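Local coordinates for protein glutaredoxin 2 (Salmonella enterica subsp. enterica serovar Typhimurium, PDB 3IR4) that binds glutathione and probably catalyses glutathione-dependent thiol-disulfide exchange, combining a thioredoxin-like domain with a helical GST-type domain, at residues R19-L24 with D174-F179; K84-I89 with A166-L171; K159-P164 with A198-N203. All blocks are in the same frame, centred on the assembly; numbering follows the deposited sequence. Where two conformers were deposited one is given.

Contact 1 is the buried one: it joins helix 13-25 of the thioredoxin-like half to helix 173-185 of the helical half, and no hydrogen bond crosses it. Contacts 2 and 3 lie farther out, are only partly buried and mix apolar touches with single amide-to-carbonyl bonds; contact 2 adds bridging waters. The three meet at the start of helix 173-185. Asp174 reaches Arg85, Asn86 and Asn168 of contact 2, while Asp175 OD1 takes the backbone N of Val167 and the hydroxyl of Tyr200 from contact 3. The 159-164 and 166-171 segments are further tied by a probable hydrogen bond between Val162 N and Val167 O, and one sulfate touches both contacts 1 and 2.

Contact 1. Residues R19-L24 with D174-F179; sequences RMIFGL and DDIHLF. With SO4 (sulfate ion), chain F.
Met20 and Ile176 mark the closest backbone approach of segments 19-24 and 174-179, with their CA atoms 7.2 Å apart. Both segments are helical, and their axes come no nearer than 11.0 Å, their N-to-C directions 113° apart, so side chains must fill the gap. Met20, present as selenomethionine, does most of this. Its chain runs extended as far as SE and then bends (chi3 70°), which turns CE to within 3.4 Å of Asp175 O and 3.6 Å from Phe179 CB. The selenium sits at the edge of the Phe179 ring, 5.2 Å from the centroid and 76° off the ring normal, a Met-aromatic contact; Ile176 CD1 lies 4.1 Å from the same SE atom. This is the interface between the thioredoxin-like and helical domains of a GST-type fold, and just before helix 173-185, Ser172 OG bonds Asp174 N and Asp175 OD2 bonds Ser172 N. Asp175 OD1 is engaged by Tyr200. Beside the methionine, Ile21 and Ile176 cross at about a right angle, meeting through their CD1 methyls at 4.2 Å. His177 turns outward, and its NE2 donates in the ring plane to sulfate O3 at 2.9 Å, with Arg85 on the same ion.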
ATOM      1  N   ARG A  19      -5.640  -3.813   4.720  0.60  4.32           N
ATOM      2  CA  ARG A  19      -5.176  -4.059   6.076  0.60  4.38           C
ATOM      3  C   ARG A  19      -5.427  -2.898   7.029  0.60  4.26           C
ATOM      4  O   ARG A  19      -5.450  -3.093   8.243  0.60  4.48           O
ATOM      5  CB  ARG A  19      -3.673  -4.331   6.061  0.60  4.71           C
ATOM      6  CG  ARG A  19      -3.335  -5.643   5.420  0.60  5.27           C
ATOM      7  CD  ARG A  19      -1.845  -5.780   5.200  0.60  5.92           C
ATOM      8  NE  ARG A  19      -1.182  -5.812   6.493  0.60  6.20           N
ATOM      9  CZ  ARG A  19       0.127  -5.762   6.684  0.60  8.27           C
ATOM     10  NH1 ARG A  19       0.948  -5.654   5.653  0.60  9.82           N
ATOM     11  NH2 ARG A  19       0.612  -5.811   7.922  0.60  8.61           N
HETATM   12  N   MSE A  20      -5.545  -1.682   6.503  1.00  4.78           N
HETATM   13  CA  MSE A  20      -5.575  -0.519   7.382  1.00  4.54           C
HETATM   14  C   MSE A  20      -6.706  -0.476   8.402  1.00  4.33           C
HETATM   15  O   MSE A  20      -6.474  -0.145   9.539  1.00  5.07           O
HETATM   16  CB  MSE A  20      -5.567   0.787   6.580  1.00  4.87           C
HETATM   17  CG  MSE A  20      -4.248   1.041   5.875  1.00  4.39           C
HETATM   18 SE   MSE A  20      -4.301   2.587   4.714  1.00  6.16          SE
HETATM   19  CE  MSE A  20      -4.391   3.970   6.048  1.00  5.93           C
ATOM     20  N   ILE A  21      -7.941  -0.760   7.983  1.00  5.41           N
ATOM     21  CA  ILE A  21      -9.068  -0.641   8.913  1.00  6.09           C
ATOM     22  C   ILE A  21      -8.942  -1.669  10.021  1.00  4.97           C
ATOM     23  O   ILE A  21      -9.331  -1.400  11.160  1.00  6.08           O
ATOM     24  CB  ILE A  21     -10.453  -0.708   8.218  1.00  7.41           C
ATOM     25  CG1 ILE A  21     -10.649   0.482   7.271  1.00  8.20           C
ATOM     26  CG2 ILE A  21     -11.607  -0.773   9.258  1.00  9.10           C
ATOM     27  CD1 ILE A  21     -10.720   1.817   7.899  1.00  9.31           C
ATOM     28  N   PHE A  22      -8.438  -2.869   9.714  1.00  5.24           N
ATOM     29  CA  PHE A  22      -8.238  -3.859  10.761  1.00  4.48           C
ATOM     30  C   PHE A  22      -7.363  -3.284  11.867  1.00  5.24           C
ATOM     31  O   PHE A  22      -7.611  -3.447  13.057  1.00  5.78           O
ATOM     32  CB  PHE A  22      -7.635  -5.143  10.209  1.00  4.96           C
ATOM     33  CG  PHE A  22      -8.577  -5.943   9.371  1.00  4.36           C
ATOM     34  CD1 PHE A  22      -9.504  -6.800   9.946  1.00  5.04           C
ATOM     35  CD2 PHE A  22      -8.545  -5.848   7.982  1.00  5.68           C
ATOM     36  CE1 PHE A  22     -10.361  -7.547   9.178  1.00  4.96           C
ATOM     37  CE2 PHE A  22      -9.422  -6.607   7.212  1.00  6.59           C
ATOM     38  CZ  PHE A  22     -10.324  -7.465   7.823  1.00  5.82           C
ATOM     39  N   GLY A  23      -6.278  -2.628  11.483  1.00  4.62           N
ATOM     40  CA  GLY A  23      -5.399  -2.048  12.457  1.00  5.36           C
ATOM     41  C   GLY A  23      -6.000  -0.903  13.216  1.00  4.71           C
ATOM     42  O   GLY A  23      -5.926  -0.826  14.445  1.00  5.61           O
ATOM     43  N   LEU A  24      -6.615   0.013  12.489  1.00  4.94           N
ATOM     44  CA  LEU A  24      -7.182   1.204  13.111  1.00  5.19           C
ATOM     45  C   LEU A  24      -8.299   0.895  14.107  1.00  5.45           C
ATOM     46  O   LEU A  24      -8.474   1.628  15.067  1.00  6.75           O
ATOM     47  CB  LEU A  24      -7.713   2.189  12.051  1.00  5.53           C
ATOM     48  CG  LEU A  24      -6.633   2.773  11.152  1.00  6.19           C
ATOM     49  CD1 LEU A  24      -7.208   3.471   9.911  1.00  9.19           C
ATOM     50  CD2 LEU A  24      -5.737   3.716  11.926  1.00  8.87           C
ATOM     51  N   ASP A 174      -9.069   9.464   1.780  1.00  4.01           N
ATOM     52  CA  ASP A 174      -7.764   9.996   1.378  1.00  4.14           C
ATOM     53  C   ASP A 174      -6.636   9.370   2.175  1.00  3.86           C
ATOM     54  O   ASP A 174      -5.550   9.165   1.644  1.00  4.34           O
ATOM     55  CB  ASP A 174      -7.704  11.520   1.487  1.00  4.30           C
ATOM     56  CG  ASP A 174      -8.519  12.242   0.411  1.00  5.42           C
ATOM     57  OD1 ASP A 174      -8.914  11.613  -0.594  1.00  6.41           O
ATOM     58  OD2 ASP A 174      -8.697  13.478   0.579  1.00  6.04           O
ATOM     59  N   ASP A 175      -6.858   9.060   3.446  1.00  3.30           N
ATOM     60  CA  ASP A 175      -5.857   8.366   4.261  1.00  4.01           C
ATOM     61  C   ASP A 175      -5.590   6.962   3.731  1.00  3.48           C
ATOM     62  O   ASP A 175      -4.459   6.476   3.712  1.00  4.24           O
ATOM     63  CB  ASP A 175      -6.292   8.293   5.720  1.00  3.86           C
ATOM     64  CG  ASP A 175      -6.391   9.653   6.339  1.00  3.22           C
ATOM     65  OD1 ASP A 175      -5.316  10.255   6.544  1.00  4.47           O
ATOM     66  OD2 ASP A 175      -7.509  10.143   6.583  1.00  4.68           O
ATOM     67  N   ILE A 176      -6.674   6.294   3.330  1.00  3.87           N
ATOM     68  CA  ILE A 176      -6.591   4.952   2.788  1.00  3.83           C
ATOM     69  C   ILE A 176      -5.729   4.960   1.519  1.00  4.06           C
ATOM     70  O   ILE A 176      -4.920   4.069   1.300  1.00  4.68           O
ATOM     71  CB  ILE A 176      -7.988   4.371   2.510  1.00  4.79           C
ATOM     72  CG1 ILE A 176      -8.837   4.327   3.800  1.00  5.28           C
ATOM     73  CG2 ILE A 176      -7.857   3.013   1.865  1.00  6.23           C
ATOM     74  CD1 ILE A 176      -8.319   3.408   4.903  1.00  7.90           C
ATOM     75  N   HIS A 177      -5.884   5.963   0.671  1.00  4.48           N
ATOM     76  CA  HIS A 177      -5.087   6.040  -0.558  1.00  4.77           C
ATOM     77  C   HIS A 177      -3.678   6.577  -0.327  1.00  4.32           C
ATOM     78  O   HIS A 177      -2.747   6.187  -1.042  1.00  5.61           O
ATOM     79  CB  HIS A 177      -5.812   6.860  -1.625  1.00  4.90           C
ATOM     80  CG  HIS A 177      -7.056   6.222  -2.112  1.00  5.77           C
ATOM     81  ND1 HIS A 177      -7.079   4.973  -2.687  1.00  6.68           N
ATOM     82  CD2 HIS A 177      -8.337   6.645  -2.055  1.00  7.09           C
ATOM     83  CE1 HIS A 177      -8.328   4.676  -3.001  1.00  8.39           C
ATOM     84  NE2 HIS A 177      -9.108   5.674  -2.624  1.00  6.67           N
ATOM     85  N   LEU A 178      -3.489   7.479   0.624  1.00  4.31           N
ATOM     86  CA  LEU A 178      -2.188   8.099   0.815  1.00  3.88           C
ATOM     87  C   LEU A 178      -1.177   7.233   1.579  1.00  4.03           C
ATOM     88  O   LEU A 178      -0.012   7.116   1.185  1.00  4.36           O
ATOM     89  CB  LEU A 178      -2.356   9.451   1.549  1.00  4.87           C
ATOM     90  CG  LEU A 178      -1.088  10.189   1.904  1.00  4.77           C
ATOM     91  CD1 LEU A 178      -0.254  10.530   0.625  1.00  5.99           C
ATOM     92  CD2 LEU A 178      -1.412  11.434   2.709  1.00  7.13           C
ATOM     93  N   PHE A 179      -1.587   6.664   2.704  1.00  3.72           N
ATOM     94  CA  PHE A 179      -0.665   5.911   3.518  1.00  4.13           C
ATOM     95  C   PHE A 179       0.098   4.802   2.753  1.00  3.46           C
ATOM     96  O   PHE A 179       1.305   4.704   2.916  1.00  4.09           O
ATOM     97  CB  PHE A 179      -1.296   5.370   4.799  1.00  3.89           C
ATOM     98  CG  PHE A 179      -0.353   4.506   5.583  1.00  3.84           C
ATOM     99  CD1 PHE A 179       0.752   5.066   6.223  1.00  5.22           C
ATOM    100  CD2 PHE A 179      -0.508   3.141   5.596  1.00  4.50           C
ATOM    101  CE1 PHE A 179       1.634   4.296   6.913  1.00  5.14           C
ATOM    102  CE2 PHE A 179       0.395   2.344   6.297  1.00  5.42           C
ATOM    103  CZ  PHE A 179       1.476   2.922   6.940  1.00  5.38           C
TER
HETATM  104  S   SO4 F 220     -12.381   6.266  -4.383  0.60 10.50           S
HETATM  105  O1  SO4 F 220     -13.607   6.977  -3.949  0.60 10.97           O
HETATM  106  O2  SO4 F 220     -11.419   7.324  -4.751  0.60  9.90           O
HETATM  107  O3  SO4 F 220     -11.913   5.482  -3.239  0.60 11.55           O
HETATM  108  O4  SO4 F 220     -12.713   5.473  -5.559  0.60 14.13           O

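Contact 2. Residues K84-I89 with A166-L171; sequences KRNPAI and AVNGEL. With SO4 (sulfate ion), chain F.
Lys84 O accepts a hydrogen bond from Asn168 ND2 (3.1 Å, N-H...O angle 149°), joining the approach to helix 87-97 to a type I beta turn, Ala166 to Gly169, in the loop between helices 143-160 and 173-185 of the helical domain. The same carbonyl oxygen accepts a second hydrogen bond, from water 1, which also donates to Glu170 O at 2.9 Å. The lysine chain curls back, so that its N and NZ share water 2, and NZ also reaches Asn168 O through water 3. Arg85 points its CB away from the turn and spends its guanidinium on sulfate, probably from the crystallisation liquor: NH1 donates to O1 at 2.8 Å and NH2 to O2 at 2.9 Å, both nearly straight, while NE forms a salt bridge with Asp174. Asp174 also accepts from Asn86 N and Asn168 ND2, so it fixes both sides of this contact. Asn86 is the N-cap of helix 87-97. With CG anti to the backbone N (chi1 -178°), its OD1 receives Ala88 N at 2.9 Å, and its CB packs 3.4 Å from Asn168 OD1. The two asparagine amides are inclined by 61°, and water 4 lies between Asn86 ND2 and Asn168 OD1, 2.7 Å from the latter atom. One helical turn on, Ile89 slides past Val167 in the opposite direction, its CD1 methyl 3.8 Å from Val167 CG2.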
ATOM      1  N   LYS A  84     -14.391  14.399   5.336  1.00  5.80           N
ATOM      2  CA  LYS A  84     -14.391  14.860   3.976  1.00  5.75           C
ATOM      3  C   LYS A  84     -13.063  14.520   3.319  1.00  6.05           C
ATOM      4  O   LYS A  84     -12.049  14.257   3.988  1.00  6.91           O
ATOM      5  CB  LYS A  84     -14.614  16.377   3.912  1.00  6.88           C
ATOM      6  CG  LYS A  84     -13.457  17.231   4.432  1.00  8.34           C
ATOM      7  CD  LYS A  84     -13.750  18.716   4.378  1.00 11.13           C
ATOM      8  CE  LYS A  84     -14.775  19.164   5.366  1.00 13.76           C
ATOM      9  NZ  LYS A  84     -14.316  18.993   6.766  1.00 14.84           N
ATOM     10  N   ARG A  85     -13.108  14.528   2.005  1.00  6.45           N
ATOM     11  CA  ARG A  85     -11.925  14.353   1.183  1.00  6.60           C
ATOM     12  C   ARG A  85     -11.525  15.675   0.562  1.00  7.66           C
ATOM     13  O   ARG A  85     -12.345  16.572   0.417  1.00 11.44           O
ATOM     14  CB  ARG A  85     -12.161  13.305   0.132  1.00  7.10           C
ATOM     15  CG  ARG A  85     -12.349  11.970   0.828  1.00  8.29           C
ATOM     16  CD  ARG A  85     -12.735  10.879  -0.066  1.00  8.89           C
ATOM     17  NE  ARG A  85     -11.641  10.438  -0.924  1.00  8.07           N
ATOM     18  CZ  ARG A  85     -11.818   9.506  -1.842  1.00  7.65           C
ATOM     19  NH1 ARG A  85     -12.990   8.912  -1.974  1.00 10.06           N
ATOM     20  NH2 ARG A  85     -10.819   9.165  -2.618  1.00  9.91           N
ATOM     21  N   ASN A  86     -10.263  15.789   0.185  1.00  7.17           N
ATOM     22  CA  ASN A  86      -9.681  16.991  -0.346  1.00  6.92           C
ATOM     23  C   ASN A  86      -9.303  16.727  -1.812  1.00  7.27           C
ATOM     24  O   ASN A  86      -8.422  15.908  -2.086  1.00  7.52           O
ATOM     25  CB  ASN A  86      -8.429  17.360   0.472  1.00  7.74           C
ATOM     26  CG  ASN A  86      -7.784  18.636  -0.005  1.00  7.41           C
ATOM     27  OD1 ASN A  86      -8.200  19.205  -1.025  1.00  8.06           O
ATOM     28  ND2 ASN A  86      -6.771  19.109   0.713  1.00  8.86           N
ATOM     29  N   PRO A  87      -9.948  17.421  -2.765  1.00  6.95           N
ATOM     30  CA  PRO A  87      -9.597  17.203  -4.148  1.00  7.88           C
ATOM     31  C   PRO A  87      -8.090  17.377  -4.427  1.00  7.36           C
ATOM     32  O   PRO A  87      -7.562  16.745  -5.362  1.00  8.12           O
ATOM     33  CB  PRO A  87     -10.419  18.265  -4.872  1.00  8.59           C
ATOM     34  CG  PRO A  87     -11.633  18.418  -4.016  1.00 10.65           C
ATOM     35  CD  PRO A  87     -11.056  18.383  -2.628  1.00  8.55           C
ATOM     36  N   ALA A  88      -7.421  18.259  -3.685  1.00  6.68           N
ATOM     37  CA  ALA A  88      -5.977  18.456  -3.851  1.00  7.16           C
ATOM     38  C   ALA A  88      -5.187  17.170  -3.591  1.00  7.13           C
ATOM     39  O   ALA A  88      -4.153  16.923  -4.234  1.00  7.46           O
ATOM     40  CB  ALA A  88      -5.443  19.601  -2.976  1.00  8.60           C
ATOM     41  N   ILE A  89      -5.645  16.346  -2.652  1.00  6.49           N
ATOM     42  CA  ILE A  89      -4.958  15.096  -2.323  1.00  6.72           C
ATOM     43  C   ILE A  89      -5.148  14.086  -3.458  1.00  6.54           C
ATOM     44  O   ILE A  89      -4.214  13.433  -3.875  1.00  7.37           O
ATOM     45  CB  ILE A  89      -5.417  14.539  -0.962  1.00  7.78           C
ATOM     46  CG1 ILE A  89      -4.992  15.504   0.165  1.00  8.07           C
ATOM     47  CG2 ILE A  89      -4.868  13.148  -0.724  1.00  8.52           C
ATOM     48  CD1 ILE A  89      -3.531  15.643   0.438  1.00 10.39           C
ATOM     49  N   ALA A 166      -4.856  11.994  10.437  1.00  4.37           N
ATOM     50  CA  ALA A 166      -5.908  12.246   9.440  1.00  4.90           C
ATOM     51  C   ALA A 166      -5.463  13.335   8.493  1.00  4.61           C
ATOM     52  O   ALA A 166      -5.334  14.493   8.881  1.00  4.84           O
ATOM     53  CB  ALA A 166      -7.222  12.647  10.095  1.00  6.90           C
ATOM     54  N   VAL A 167      -5.275  12.981   7.233  1.00  4.42           N
ATOM     55  CA  VAL A 167      -4.758  13.955   6.265  1.00  5.08           C
ATOM     56  C   VAL A 167      -5.636  15.194   6.131  1.00  4.93           C
ATOM     57  O   VAL A 167      -5.130  16.297   5.938  1.00  5.82           O
ATOM     58  CB  VAL A 167      -4.425  13.290   4.893  1.00  5.99           C
ATOM     59  CG1 VAL A 167      -5.651  12.712   4.239  1.00  5.97           C
ATOM     60  CG2 VAL A 167      -3.720  14.267   3.973  1.00  8.19           C
ATOM     61  N   ASN A 168      -6.943  15.020   6.271  1.00  5.28           N
ATOM     62  CA  ASN A 168      -7.877  16.148   6.187  1.00  6.90           C
ATOM     63  C   ASN A 168      -8.457  16.574   7.525  1.00  8.05           C
ATOM     64  O   ASN A 168      -9.315  17.462   7.537  1.00 10.61           O
ATOM     65  CB  ASN A 168      -8.989  15.822   5.184  1.00  7.74           C
ATOM     66  CG  ASN A 168      -8.448  15.438   3.811  1.00  5.97           C
ATOM     67  OD1 ASN A 168      -7.420  15.948   3.378  1.00  8.26           O
ATOM     68  ND2 ASN A 168      -9.072  14.470   3.190  1.00  6.21           N
ATOM     69  N   GLY A 169      -7.984  16.003   8.634  1.00  6.12           N
ATOM     70  CA  GLY A 169      -8.464  16.378   9.981  1.00  7.06           C
ATOM     71  C   GLY A 169      -9.265  15.275  10.625  1.00  6.55           C
ATOM     72  O   GLY A 169      -9.110  15.013  11.799  1.00  9.63           O
ATOM     73  N   GLU A 170     -10.177  14.670   9.861  0.50  6.88           N
ATOM     74  CA  GLU A 170     -10.946  13.491  10.284  0.50  6.82           C
ATOM     75  C   GLU A 170     -10.575  12.404   9.289  0.50  5.52           C
ATOM     76  O   GLU A 170     -10.413  12.681   8.110  0.50  5.61           O
ATOM     77  CB  GLU A 170     -12.467  13.699  10.205  0.50  7.81           C
ATOM     78  CG  GLU A 170     -13.098  14.663  11.188  0.50  8.97           C
ATOM     79  CD  GLU A 170     -14.570  14.843  10.906  0.50 10.58           C
ATOM     80  OE1 GLU A 170     -15.254  13.842  10.617  0.50 12.04           O
ATOM     81  OE2 GLU A 170     -15.031  15.984  10.938  0.50  9.69           O
ATOM     82  N   LEU A 171     -10.462  11.169   9.755  1.00  5.18           N
ATOM     83  CA  LEU A 171     -10.078  10.051   8.895  1.00  4.65           C
ATOM     84  C   LEU A 171     -11.009   9.949   7.707  1.00  4.74           C
ATOM     85  O   LEU A 171     -12.237  10.022   7.862  1.00  5.33           O
ATOM     86  CB  LEU A 171     -10.119   8.735   9.673  1.00  5.75           C
ATOM     87  CG  LEU A 171      -9.395   7.576   9.003  1.00  6.19           C
ATOM     88  CD1 LEU A 171      -7.860   7.657   9.193  1.00  8.47           C
ATOM     89  CD2 LEU A 171      -9.966   6.239   9.505  1.00  7.65           C
TER
HETATM   90  S   SO4 F 220     -12.381   6.266  -4.383  0.60 10.50           S
HETATM   91  O1  SO4 F 220     -13.607   6.977  -3.949  0.60 10.97           O
HETATM   92  O2  SO4 F 220     -11.419   7.324  -4.751  0.60  9.90           O
HETATM   93  O3  SO4 F 220     -11.913   5.482  -3.239  0.60 11.55           O
HETATM   94  O4  SO4 F 220     -12.713   5.473  -5.559  0.60 14.13           O
HETATM   95  O   HOH W   1     -11.624  14.900   6.771  1.00 11.44           O
HETATM   96  O   HOH W   2     -14.785  16.216   7.544  1.00 18.05           O
HETATM   97  O   HOH W   3     -12.138  17.281   8.116  1.00 21.69           O
HETATM   98  O   HOH W   4      -5.830  18.162   3.311  1.00  9.04           O

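Contact 3. Residues K159-P164 with A198-N203; sequences KLIVQP and ADYRDN
Pro164 O is the polar focus of this contact, held by Asn203 and brushed by Tyr200. Asn203 ND2 donates to it at 3.0 Å with an N-H...O angle of 144°, arriving 57° above the carbonyl plane instead of along a lone pair. Tyr200 CA adds a CA-H...O contact to the same oxygen at 3.6 Å, and Tyr200 CD2 comes to 3.4 Å from Pro164 O. That closeness follows from the backbones, whose CA atoms at Pro164 and Tyr200 are only 3.8 Å apart. The proline ring lies against the helix, with CB 3.7 Å from Asp199 O. Within the helical domain of this GST-like fold, the contact lays the loop leaving helix 143-160 across helix 195-208. Ile161 crosses Tyr200 at about a right angle, its CG2 methyl 3.9 Å from CD2 of the ring, while Gln163 O lies in the ring plane at the edge, 3.7 Å from that CD2 atom. Tyr200 CG stands anti to the backbone N (chi1 174°), which carries the ring past this chain toward helix 173-185, where OH bonds Asp175 OD1 and Leu178 and Leu182 touch the side chain. Farther out, Asn203 ND2 has a second acceptor in Gln207 OE1, and Gln163 NE2 bonds Asn165 OD1.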
ATOM      1  N   LYS A 159       2.381  20.603   3.346  1.00  6.52           N
ATOM      2  CA  LYS A 159       1.512  21.741   3.655  1.00  7.37           C
ATOM      3  C   LYS A 159       0.027  21.387   3.677  1.00  8.06           C
ATOM      4  O   LYS A 159      -0.787  22.145   4.198  1.00  9.71           O
ATOM      5  CB  LYS A 159       1.800  22.849   2.656  1.00  7.88           C
ATOM      6  CG  LYS A 159       3.269  23.322   2.717  1.00  9.40           C
ATOM      7  CD  LYS A 159       3.577  24.385   1.712  1.00 11.27           C
ATOM      8  CE  LYS A 159       5.049  24.821   1.767  1.00 13.29           C
ATOM      9  NZ  LYS A 159       6.019  23.707   1.469  1.00 15.30           N
ATOM     10  N   LEU A 160      -0.324  20.230   3.136  1.00  7.38           N
ATOM     11  CA  LEU A 160      -1.699  19.768   3.016  1.00  7.51           C
ATOM     12  C   LEU A 160      -2.117  18.792   4.099  1.00  7.89           C
ATOM     13  O   LEU A 160      -3.311  18.624   4.329  1.00  9.90           O
ATOM     14  CB  LEU A 160      -1.926  19.116   1.656  1.00  8.29           C
ATOM     15  CG  LEU A 160      -1.503  19.940   0.432  1.00 10.13           C
ATOM     16  CD1 LEU A 160      -1.809  19.108  -0.827  1.00 11.90           C
ATOM     17  CD2 LEU A 160      -2.094  21.373   0.414  1.00 13.69           C
ATOM     18  N   ILE A 161      -1.170  18.139   4.764  1.00  7.18           N
ATOM     19  CA  ILE A 161      -1.521  17.193   5.813  1.00  6.53           C
ATOM     20  C   ILE A 161      -1.965  17.962   7.051  1.00  5.89           C
ATOM     21  O   ILE A 161      -1.176  18.645   7.684  1.00  6.77           O
ATOM     22  CB  ILE A 161      -0.362  16.254   6.148  1.00  5.84           C
ATOM     23  CG1 ILE A 161       0.034  15.426   4.920  1.00  7.18           C
ATOM     24  CG2 ILE A 161      -0.717  15.334   7.314  1.00  7.18           C
ATOM     25  CD1 ILE A 161       1.334  14.638   5.136  1.00  8.42           C
ATOM     26  N   VAL A 162      -3.229  17.787   7.426  1.00  5.40           N
ATOM     27  CA  VAL A 162      -3.758  18.547   8.542  1.00  6.16           C
ATOM     28  C   VAL A 162      -3.162  18.060   9.872  1.00  5.83           C
ATOM     29  O   VAL A 162      -2.773  18.894  10.693  1.00  7.14           O
ATOM     30  CB  VAL A 162      -5.300  18.492   8.565  1.00  6.59           C
ATOM     31  CG1 VAL A 162      -5.882  19.025   9.877  1.00  7.85           C
ATOM     32  CG2 VAL A 162      -5.881  19.243   7.354  1.00  7.25           C
ATOM     33  N   GLN A 163      -3.079  16.748  10.088  1.00  5.00           N
ATOM     34  CA  GLN A 163      -2.562  16.224  11.333  1.00  4.80           C
ATOM     35  C   GLN A 163      -2.089  14.788  11.107  1.00  4.47           C
ATOM     36  O   GLN A 163      -2.459  14.167  10.116  1.00  4.81           O
ATOM     37  CB  GLN A 163      -3.629  16.332  12.449  1.00  5.20           C
ATOM     38  CG  GLN A 163      -4.904  15.570  12.196  1.00  6.37           C
ATOM     39  CD  GLN A 163      -5.993  16.033  13.146  1.00  6.70           C
ATOM     40  OE1 GLN A 163      -6.502  17.156  13.009  1.00  8.52           O
ATOM     41  NE2 GLN A 163      -6.312  15.219  14.126  1.00  6.82           N
ATOM     42  N   PRO A 164      -1.299  14.232  12.050  1.00  4.53           N
ATOM     43  CA  PRO A 164      -0.667  12.942  11.772  1.00  5.07           C
ATOM     44  C   PRO A 164      -1.586  11.746  11.706  1.00  4.49           C
ATOM     45  O   PRO A 164      -1.158  10.685  11.256  1.00  5.31           O
ATOM     46  CB  PRO A 164       0.292  12.752  12.952  1.00  7.00           C
ATOM     47  CG  PRO A 164       0.451  14.067  13.546  1.00  7.68           C
ATOM     48  CD  PRO A 164      -0.705  14.889  13.215  1.00  5.33           C
ATOM     49  N   ALA A 198       6.548  12.957   7.485  1.00  4.63           N
ATOM     50  CA  ALA A 198       7.181  11.930   8.323  1.00  4.80           C
ATOM     51  C   ALA A 198       6.345  11.592   9.541  1.00  4.43           C
ATOM     52  O   ALA A 198       6.194  10.423   9.913  1.00  4.68           O
ATOM     53  CB  ALA A 198       8.574  12.355   8.771  1.00  6.05           C
ATOM     54  N   ASP A 199       5.779  12.621  10.185  1.00  4.21           N
ATOM     55  CA  ASP A 199       4.937  12.384  11.368  1.00  4.27           C
ATOM     56  C   ASP A 199       3.674  11.601  11.048  1.00  3.96           C
ATOM     57  O   ASP A 199       3.241  10.764  11.815  1.00  4.57           O
ATOM     58  CB  ASP A 199       4.538  13.702  12.015  1.00  5.01           C
ATOM     59  CG  ASP A 199       5.653  14.400  12.725  1.00  6.98           C
ATOM     60  OD1 ASP A 199       6.728  13.812  12.934  1.00  9.25           O
ATOM     61  OD2 ASP A 199       5.411  15.552  13.160  1.00  9.19           O
ATOM     62  N   TYR A 200       3.076  11.929   9.915  1.00  3.61           N
ATOM     63  CA  TYR A 200       1.864  11.222   9.452  1.00  4.20           C
ATOM     64  C   TYR A 200       2.235   9.769   9.125  1.00  4.13           C
ATOM     65  O   TYR A 200       1.560   8.826   9.549  1.00  4.43           O
ATOM     66  CB  TYR A 200       1.305  11.962   8.226  1.00  4.16           C
ATOM     67  CG  TYR A 200       0.154  11.259   7.559  1.00  4.24           C
ATOM     68  CD1 TYR A 200       0.361  10.318   6.551  1.00  4.94           C
ATOM     69  CD2 TYR A 200      -1.141  11.491   7.973  1.00  4.33           C
ATOM     70  CE1 TYR A 200      -0.686   9.687   5.952  1.00  5.43           C
ATOM     71  CE2 TYR A 200      -2.201  10.848   7.370  1.00  4.03           C
ATOM     72  CZ  TYR A 200      -1.975   9.929   6.385  1.00  4.76           C
ATOM     73  OH  TYR A 200      -2.998   9.258   5.762  1.00  5.38           O
ATOM     74  N   ARG A 201       3.283   9.575   8.343  1.00  4.14           N
ATOM     75  CA  ARG A 201       3.758   8.251   7.994  1.00  4.60           C
ATOM     76  C   ARG A 201       3.995   7.408   9.239  1.00  4.24           C
ATOM     77  O   ARG A 201       3.542   6.275   9.334  1.00  4.72           O
ATOM     78  CB  ARG A 201       5.064   8.417   7.237  1.00  5.52           C
ATOM     79  CG  ARG A 201       5.859   7.155   6.911  1.00  7.03           C
ATOM     80  CD  ARG A 201       7.303   7.489   6.618  1.00  7.75           C
ATOM     81  NE  ARG A 201       7.995   7.907   7.822  1.00  7.54           N
ATOM     82  CZ  ARG A 201       9.085   8.670   7.837  1.00  7.48           C
ATOM     83  NH1 ARG A 201       9.629   9.087   6.709  1.00  9.47           N
ATOM     84  NH2 ARG A 201       9.639   9.004   8.984  1.00  8.92           N
ATOM     85  N   ASP A 202       4.708   7.967  10.206  1.00  4.07           N
ATOM     86  CA  ASP A 202       5.062   7.229  11.403  1.00  5.00           C
ATOM     87  C   ASP A 202       3.863   6.907  12.249  1.00  4.46           C
ATOM     88  O   ASP A 202       3.704   5.780  12.738  1.00  4.93           O
ATOM     89  CB  ASP A 202       6.089   8.013  12.220  1.00  5.49           C
ATOM     90  CG  ASP A 202       7.461   8.077  11.578  1.00  6.14           C
ATOM     91  OD1 ASP A 202       7.739   7.328  10.626  1.00  7.58           O
ATOM     92  OD2 ASP A 202       8.258   8.928  12.025  1.00  8.55           O
ATOM     93  N   ASN A 203       2.988   7.879  12.439  1.00  4.52           N
ATOM     94  CA  ASN A 203       1.816   7.645  13.252  1.00  4.29           C
ATOM     95  C   ASN A 203       0.864   6.655  12.605  1.00  4.32           C
ATOM     96  O   ASN A 203       0.344   5.753  13.248  1.00  4.63           O
ATOM     97  CB  ASN A 203       1.064   8.937  13.543  1.00  4.54           C
ATOM     98  CG  ASN A 203      -0.247   8.634  14.208  1.00  6.31           C
ATOM     99  OD1 ASN A 203      -0.266   8.254  15.378  1.00  6.66           O
ATOM    100  ND2 ASN A 203      -1.333   8.662  13.437  1.00  6.37           N
TER